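Local coordinates for fiber protein (Snake adenovirus 1, PDB 4UMI) that probably forms, as a homotrimer, the spikes protruding from the capsid vertices, and probably attaches the virion to a host-cell receptor through its head domain, at residues 101-106 against 122-127; 115-120 against 140-145. All coordinates share one frame; numbering follows the deposited sequence.

Contact 1 of 2, residues 101-106 against 122-127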
ATOM      1  N   SER A 101     -10.022  13.270 -11.619  1.00 16.93           N
ATOM      2  CA  SER A 101      -8.720  12.834 -11.126  1.00 17.36           C
ATOM      3  C   SER A 101      -7.799  12.570 -12.294  1.00 17.48           C
ATOM      4  O   SER A 101      -8.264  12.275 -13.403  1.00 18.87           O
ATOM      5  CB  SER A 101      -8.886  11.614 -10.240  1.00 19.67           C
ATOM      6  OG  SER A 101      -9.396  10.547 -10.978  1.00 23.59           O
ATOM      7  N   LYS A 102      -6.499  12.631 -12.038  1.00 16.55           N
ATOM      8  CA  LYS A 102      -5.527  12.206 -13.011  1.00 17.40           C
ATOM      9  C   LYS A 102      -4.242  11.862 -12.306  1.00 18.37           C
ATOM     10  O   LYS A 102      -3.991  12.291 -11.163  1.00 16.99           O
ATOM     11  CB  LYS A 102      -5.249  13.263 -14.063  1.00 18.01           C
ATOM     12  CG  LYS A 102      -4.506  14.475 -13.565  1.00 18.55           C
ATOM     13  CD  LYS A 102      -4.371  15.481 -14.688  1.00 20.49           C
ATOM     14  CE  LYS A 102      -3.697  16.750 -14.238  1.00 20.39           C
ATOM     15  NZ  LYS A 102      -3.481  17.670 -15.381  1.00 23.96           N
ATOM     16  N   THR A 103      -3.404  11.088 -12.981  1.00 18.52           N
ATOM     17  CA  THR A 103      -2.018  10.861 -12.566  1.00 17.32           C
ATOM     18  C   THR A 103      -1.124  11.872 -13.240  1.00 18.57           C
ATOM     19  O   THR A 103      -1.064  11.900 -14.470  1.00 21.99           O
ATOM     20  CB  THR A 103      -1.580   9.464 -12.927  1.00 19.68           C
ATOM     21  OG1 THR A 103      -2.480   8.520 -12.343  1.00 22.33           O
ATOM     22  CG2 THR A 103      -0.185   9.174 -12.413  1.00 19.33           C
ATOM     23  N   SER A 104      -0.516  12.766 -12.465  1.00 18.40           N
ATOM     24  CA  SER A 104       0.267  13.867 -12.997  1.00 19.18           C
ATOM     25  C   SER A 104       1.764  13.576 -13.025  1.00 19.65           C
ATOM     26  O   SER A 104       2.519  14.275 -13.682  1.00 20.88           O
ATOM     27  CB  SER A 104      -0.016  15.130 -12.203  1.00 19.53           C
ATOM     28  OG  SER A 104       0.118  14.859 -10.833  1.00 21.48           O
ATOM     29  N   LEU A 105       2.197  12.509 -12.355  1.00 18.92           N
ATOM     30  CA  LEU A 105       3.595  12.067 -12.365  1.00 18.45           C
ATOM     31  C   LEU A 105       3.642  10.579 -12.080  1.00 17.57           C
ATOM     32  O   LEU A 105       2.977  10.114 -11.184  1.00 16.74           O
ATOM     33  CB  LEU A 105       4.394  12.753 -11.251  1.00 19.29           C
ATOM     34  CG  LEU A 105       5.879  12.416 -11.143  1.00 20.98           C
ATOM     35  CD1 LEU A 105       6.667  13.022 -12.291  1.00 22.65           C
ATOM     36  CD2 LEU A 105       6.444  12.874  -9.810  1.00 22.72           C
ATOM     37  N   ASP A 106       4.477   9.851 -12.817  1.00 17.65           N
ATOM     38  CA  ASP A 106       4.758   8.466 -12.483  1.00 16.52           C
ATOM     39  C   ASP A 106       6.107   8.098 -13.047  1.00 17.17           C
ATOM     40  O   ASP A 106       6.225   7.949 -14.255  1.00 19.76           O
ATOM     41  CB  ASP A 106       3.634   7.532 -12.962  1.00 18.87           C
ATOM     42  CG  ASP A 106       3.553   6.232 -12.179  1.00 20.98           C
ATOM     43  OD1 ASP A 106       4.325   6.078 -11.237  1.00 23.44           O
ATOM     44  OD2 ASP A 106       2.660   5.401 -12.466  1.00 26.94           O
ATOM     45  N   GLN A 122       9.798   4.277  -6.978  1.00 13.71           N
ATOM     46  CA  GLN A 122       8.791   4.838  -7.866  1.00 12.93           C
ATOM     47  C   GLN A 122       8.171   6.027  -7.181  1.00 12.62           C
ATOM     48  O   GLN A 122       7.798   5.955  -6.006  1.00 13.60           O
ATOM     49  CB  GLN A 122       7.736   3.792  -8.267  1.00 13.75           C
ATOM     50  CG  GLN A 122       6.508   4.315  -8.996  1.00 14.72           C
ATOM     51  CD  GLN A 122       5.451   3.278  -9.120  1.00 15.31           C
ATOM     52  OE1 GLN A 122       5.473   2.256  -8.411  1.00 16.59           O
ATOM     53  NE2 GLN A 122       4.462   3.560  -9.935  1.00 18.41           N
ATOM     54  N   ALA A 123       8.027   7.121  -7.924  1.00 13.03           N
ATOM     55  CA  ALA A 123       7.404   8.330  -7.421  1.00 13.39           C
ATOM     56  C   ALA A 123       6.153   8.617  -8.246  1.00 13.11           C
ATOM     57  O   ALA A 123       6.232   8.746  -9.467  1.00 14.93           O
ATOM     58  CB  ALA A 123       8.396   9.488  -7.472  1.00 14.79           C
ATOM     59  N   ARG A 124       5.014   8.716  -7.578  1.00 13.63           N
ATOM     60  CA  ARG A 124       3.735   8.902  -8.228  1.00 14.92           C
ATOM     61  C   ARG A 124       3.020  10.092  -7.635  1.00 15.02           C
ATOM     62  O   ARG A 124       3.053  10.286  -6.433  1.00 16.66           O
ATOM     63  CB  ARG A 124       2.908   7.617  -8.188  1.00 16.71           C
ATOM     64  CG  ARG A 124       1.616   7.637  -8.946  1.00 20.55           C
ATOM     65  CD  ARG A 124       0.835   6.377  -8.561  1.00 27.61           C
ATOM     66  NE  ARG A 124       1.300   5.179  -9.219  1.00 36.91           N
ATOM     67  CZ  ARG A 124       0.868   3.944  -8.944  1.00 41.63           C
ATOM     68  NH1 ARG A 124      -0.051   3.749  -7.987  1.00 38.49           N
ATOM     69  NH2 ARG A 124       1.359   2.886  -9.616  1.00 38.80           N
ATOM     70  N   GLU A 125       2.384  10.905  -8.484  1.00 15.60           N
ATOM     71  CA  GLU A 125       1.503  11.968  -8.028  1.00 15.77           C
ATOM     72  C   GLU A 125       0.139  11.750  -8.654  1.00 16.00           C
ATOM     73  O   GLU A 125      -0.009  11.594  -9.874  1.00 17.59           O
ATOM     74  CB  GLU A 125       2.052  13.355  -8.353  1.00 17.89           C
ATOM     75  CG  GLU A 125       1.137  14.432  -7.823  1.00 18.70           C
ATOM     76  CD  GLU A 125       1.618  15.825  -8.111  1.00 23.31           C
ATOM     77  OE1 GLU A 125       2.568  16.286  -7.472  1.00 27.90           O
ATOM     78  OE2 GLU A 125       1.024  16.487  -8.968  1.00 31.48           O
ATOM     79  N   GLU A 126      -0.885  11.766  -7.792  1.00 15.85           N
ATOM     80  CA  GLU A 126      -2.292  11.725  -8.226  1.00 16.85           C
ATOM     81  C   GLU A 126      -2.918  13.052  -7.813  1.00 16.46           C
ATOM     82  O   GLU A 126      -2.645  13.556  -6.720  1.00 17.99           O
ATOM     83  CB  GLU A 126      -3.091  10.580  -7.555  1.00 19.13           C
ATOM     84  CG  GLU A 126      -4.502  10.495  -8.116  1.00 28.05           C
ATOM     85  CD  GLU A 126      -5.492   9.600  -7.389  1.00 27.99           C
ATOM     86  OE1 GLU A 126      -5.133   8.824  -6.504  1.00 31.15           O
ATOM     87  OE2 GLU A 126      -6.699   9.682  -7.709  1.00 25.82           O
ATOM     88  N   GLU A 127      -3.760  13.617  -8.657  1.00 16.02           N
ATOM     89  CA  GLU A 127      -4.558  14.754  -8.292  1.00 16.50           C
ATOM     90  C   GLU A 127      -5.994  14.308  -8.315  1.00 17.44           C
ATOM     91  O   GLU A 127      -6.428  13.660  -9.265  1.00 17.86           O
ATOM     92  CB  GLU A 127      -4.323  15.881  -9.255  1.00 16.30           C
ATOM     93  CG  GLU A 127      -2.909  16.444  -9.206  1.00 19.28           C
ATOM     94  CD  GLU A 127      -2.595  17.367 -10.346  1.00 22.22           C
ATOM     95  OE1 GLU A 127      -3.489  17.735 -11.103  1.00 25.47           O
ATOM     96  OE2 GLU A 127      -1.420  17.716 -10.493  1.00 24.73           O
TER
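A classic beta bulge interrupts the antiparallel pairing of 101-106 with 122-127, where Ser104 and Leu105 both face Glu125. The carbonyl oxygen of Glu125 takes two donors: Ser104 N at 2.9 Å and, weakly, Leu105 N at 3.4 Å. Before the bulge Lys102 and Glu127 form a hydrogen-bonded pair, with Glu127 N 2.8 Å from Lys102 O. Beyond it Glu125 N donates to Leu105 O, and the register has moved by one residue.

The bulge turns the Ser104 side chain toward the partner strand. A chi1 of 50° tucks OG in against the backbone, from where it donates to Glu125 OE2 at 2.6 Å, meeting the anti side of that oxygen somewhat out of the carboxylate plane. Glu125 OE1 is engaged in a salt bridge to Arg134, so both carboxylate oxygens are held.

The two strands are neighbours in the four-stranded antiparallel sheet of the fibre head, 101-112 being outermost within this chain, and the face carrying Asp106, Arg124 and Glu126 turns to other subunits of the trimer. Gln122 NE2 gives a nearly straight bond (169°) to the syn lone pair of Asp106 OD1, amide and carboxylate being almost coplanar. Arg124 NE makes a long salt bridge of 3.5 Å to Asp106 OD2, their planes nearly perpendicular. Arg124 NH2 forms a salt bridge with Glu126 of the second subunit, to which Gln122 NE2 also donates, while Gln122 OE1 accepts from Lys133 there. On the other face Leu105 CB packs 3.8 Å from Glu125 CB, and the leucine side chain also touches Phe159 of helix 154-161.

Contact 2 of 2, residues 115-120 against 140-145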
ATOM      1  N   LYS A 115      28.371  -0.502  -1.961  1.00 32.35           N
ATOM      2  CA  LYS A 115      28.493  -1.926  -1.636  1.00 33.15           C
ATOM      3  C   LYS A 115      27.690  -2.877  -2.526  1.00 35.41           C
ATOM      4  O   LYS A 115      27.679  -4.086  -2.276  1.00 39.83           O
ATOM      5  CB  LYS A 115      28.093  -2.148  -0.183  1.00 38.39           C
ATOM      6  CG  LYS A 115      28.850  -1.250   0.779  1.00 52.76           C
ATOM      7  CD  LYS A 115      28.619  -1.649   2.223  1.00 69.75           C
ATOM      8  CE  LYS A 115      28.926  -0.496   3.167  1.00 86.52           C
ATOM      9  NZ  LYS A 115      28.633  -0.853   4.582  1.00108.66           N
ATOM     10  N   GLY A 116      27.004  -2.347  -3.540  1.00 30.56           N
ATOM     11  CA  GLY A 116      26.264  -3.184  -4.476  1.00 32.97           C
ATOM     12  C   GLY A 116      24.818  -3.467  -4.107  1.00 27.48           C
ATOM     13  O   GLY A 116      24.133  -4.208  -4.822  1.00 32.68           O
ATOM     14  N   VAL A 117      24.340  -2.904  -3.004  1.00 22.28           N
ATOM     15  CA  VAL A 117      22.903  -2.994  -2.691  1.00 19.95           C
ATOM     16  C   VAL A 117      22.173  -2.111  -3.676  1.00 18.15           C
ATOM     17  O   VAL A 117      22.616  -1.017  -3.940  1.00 18.92           O
ATOM     18  CB  VAL A 117      22.598  -2.519  -1.254  1.00 21.97           C
ATOM     19  CG1 VAL A 117      21.103  -2.459  -0.977  1.00 21.24           C
ATOM     20  CG2 VAL A 117      23.287  -3.395  -0.217  1.00 25.77           C
ATOM     21  N   SER A 118      21.032  -2.573  -4.163  1.00 17.80           N
ATOM     22  CA  SER A 118      20.252  -1.816  -5.113  1.00 18.19           C
ATOM     23  C   SER A 118      18.808  -1.706  -4.680  1.00 17.90           C
ATOM     24  O   SER A 118      18.241  -2.674  -4.152  1.00 18.50           O
ATOM     25  CB  SER A 118      20.413  -2.327  -6.517  0.50 21.77           C
ATOM     26  OG  SER A 118      19.837  -3.576  -6.629  0.50 22.62           O
ATOM     27  N   PHE A 119      18.255  -0.520  -4.898  1.00 15.67           N
ATOM     28  CA  PHE A 119      16.854  -0.214  -4.666  1.00 14.71           C
ATOM     29  C   PHE A 119      16.196   0.267  -5.941  1.00 15.09           C
ATOM     30  O   PHE A 119      16.837   0.936  -6.738  1.00 16.86           O
ATOM     31  CB  PHE A 119      16.659   0.907  -3.625  1.00 15.87           C
ATOM     32  CG  PHE A 119      16.574   0.422  -2.229  1.00 15.03           C
ATOM     33  CD1 PHE A 119      17.686   0.059  -1.508  1.00 15.90           C
ATOM     34  CD2 PHE A 119      15.353   0.399  -1.607  1.00 14.38           C
ATOM     35  CE1 PHE A 119      17.561  -0.361  -0.218  1.00 16.46           C
ATOM     36  CE2 PHE A 119      15.215  -0.021  -0.313  1.00 16.12           C
ATOM     37  CZ  PHE A 119      16.330  -0.384   0.390  1.00 16.44           C
ATOM     38  N   ALA A 120      14.910  -0.026  -6.110  1.00 14.33           N
ATOM     39  CA  ALA A 120      14.084   0.660  -7.077  1.00 13.62           C
ATOM     40  C   ALA A 120      13.104   1.499  -6.318  1.00 12.97           C
ATOM     41  O   ALA A 120      12.475   1.054  -5.337  1.00 14.29           O
ATOM     42  CB  ALA A 120      13.374  -0.321  -7.964  1.00 16.06           C
ATOM     43  N   SER A 140      13.614  -3.428  -2.481  1.00 12.30           N
ATOM     44  CA  SER A 140      14.915  -4.025  -2.734  1.00 13.39           C
ATOM     45  C   SER A 140      14.801  -5.525  -2.467  1.00 14.42           C
ATOM     46  O   SER A 140      14.207  -5.912  -1.478  1.00 16.59           O
ATOM     47  CB  SER A 140      15.971  -3.448  -1.801  1.00 13.54           C
ATOM     48  OG  SER A 140      17.227  -4.064  -2.003  1.00 15.66           O
ATOM     49  N   GLY A 141      15.514  -6.314  -3.258  1.00 17.29           N
ATOM     50  CA  GLY A 141      15.634  -7.736  -2.984  1.00 21.15           C
ATOM     51  C   GLY A 141      16.705  -8.026  -1.936  1.00 22.04           C
ATOM     52  O   GLY A 141      16.818  -9.139  -1.437  1.00 28.13           O
ATOM     53  N   ASP A 142      17.563  -7.080  -1.712  1.00 18.00           N
ATOM     54  CA  ASP A 142      18.700  -7.232  -0.840  1.00 19.01           C
ATOM     55  C   ASP A 142      18.328  -7.108   0.612  1.00 18.86           C
ATOM     56  O   ASP A 142      17.238  -6.643   0.974  1.00 22.04           O
ATOM     57  CB  ASP A 142      19.740  -6.190  -1.207  1.00 22.07           C
ATOM     58  CG  ASP A 142      20.269  -6.357  -2.636  1.00 21.09           C
ATOM     59  OD1 ASP A 142      20.459  -7.532  -3.079  1.00 28.15           O
ATOM     60  OD2 ASP A 142      20.458  -5.314  -3.333  1.00 22.80           O
ATOM     61  N   GLY A 143      19.198  -7.607   1.459  1.00 19.36           N
ATOM     62  CA  GLY A 143      19.181  -7.228   2.851  1.00 20.04           C
ATOM     63  C   GLY A 143      19.892  -5.902   3.004  1.00 20.63           C
ATOM     64  O   GLY A 143      20.635  -5.430   2.124  1.00 23.85           O
ATOM     65  N   LEU A 144      19.651  -5.279   4.125  1.00 17.47           N
ATOM     66  CA  LEU A 144      20.268  -4.016   4.379  1.00 17.58           C
ATOM     67  C   LEU A 144      20.787  -4.047   5.783  1.00 18.96           C
ATOM     68  O   LEU A 144      20.021  -4.251   6.737  1.00 21.38           O
ATOM     69  CB  LEU A 144      19.237  -2.935   4.084  1.00 23.23           C
ATOM     70  CG  LEU A 144      19.678  -1.507   3.994  1.00 21.20           C
ATOM     71  CD1 LEU A 144      20.713  -1.268   2.925  1.00 19.19           C
ATOM     72  CD2 LEU A 144      18.471  -0.619   3.814  1.00 19.01           C
ATOM     73  N   THR A 145      22.101  -3.802   5.909  1.00 18.99           N
ATOM     74  CA  THR A 145      22.847  -3.912   7.161  1.00 21.87           C
ATOM     75  C   THR A 145      23.179  -2.521   7.784  1.00 20.68           C
ATOM     76  O   THR A 145      23.912  -2.413   8.796  1.00 22.76           O
ATOM     77  CB  THR A 145      24.192  -4.609   6.918  1.00 22.31           C
ATOM     78  OG1 THR A 145      25.002  -3.781   6.065  1.00 24.12           O
ATOM     79  CG2 THR A 145      24.037  -6.009   6.302  1.00 28.52           C
TER
HETATM   80  O   HOH W   1      21.888  -5.662  -5.765  1.00 36.33           O
HETATM   81  O   HOH W   2      17.281  -5.081  -5.326  1.00 29.20           O
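A chi1 of 178° on Ser140 swings OG away from its own backbone N and toward 115-120, where it donates to Ser118 O at 2.8 Å. The chi1 of -62° on Asp142 sets its carboxylate beside its own backbone N, and OD2 accepts from Ser118 N at 2.9 Å in a nearly straight bond (168°). Ser118 is thus gripped at both its N-H and its carbonyl by side chains from the other segment.

Ser140 OG also accepts from Asp142 N, forming an ST turn where strand 131-140 of the fibre head gives way to the loop leading to 148-151. Water 1 donates to both Asp142 OD2 and Gly116 O, and water 2 bridges Ser118 O and Gly141 N.

Beside these polar links, Ser140 CB stands over the centre of the Phe119 ring, 3.6 Å from its centroid, in a CH-pi contact. Leu144 meets the same ring at its edge, with CD2 4.0 Å from Phe119 CZ, while its other methyl, CD1, lies 4.1 Å from Val117 CG1. Leu188 of strand 185-190 touches both Phe119 and Leu144, which carries this apolar cluster across to the second sheet.

How the contacts relate
From the N-terminal side, the chain runs out along strand 101-112, turns, and comes back along 118-128; contact 1 closes this hairpin between its far ends, 101-106 and 122-127. Contact 2 starts at 115-120, inside that hairpin, and closes a longer excursion through strand 131-140 to the loop at 140-145. The two closures therefore cross rather than nest. Strand 118-128 serves both, with its start in contact 2 and its later part in contact 1, the centres lying about 26 Å apart on opposite sides of the chain's centre. Contact 1 joins neighbouring strands at the trimer interface, whereas contact 2 ties the same sheet to the loop leading toward the other one.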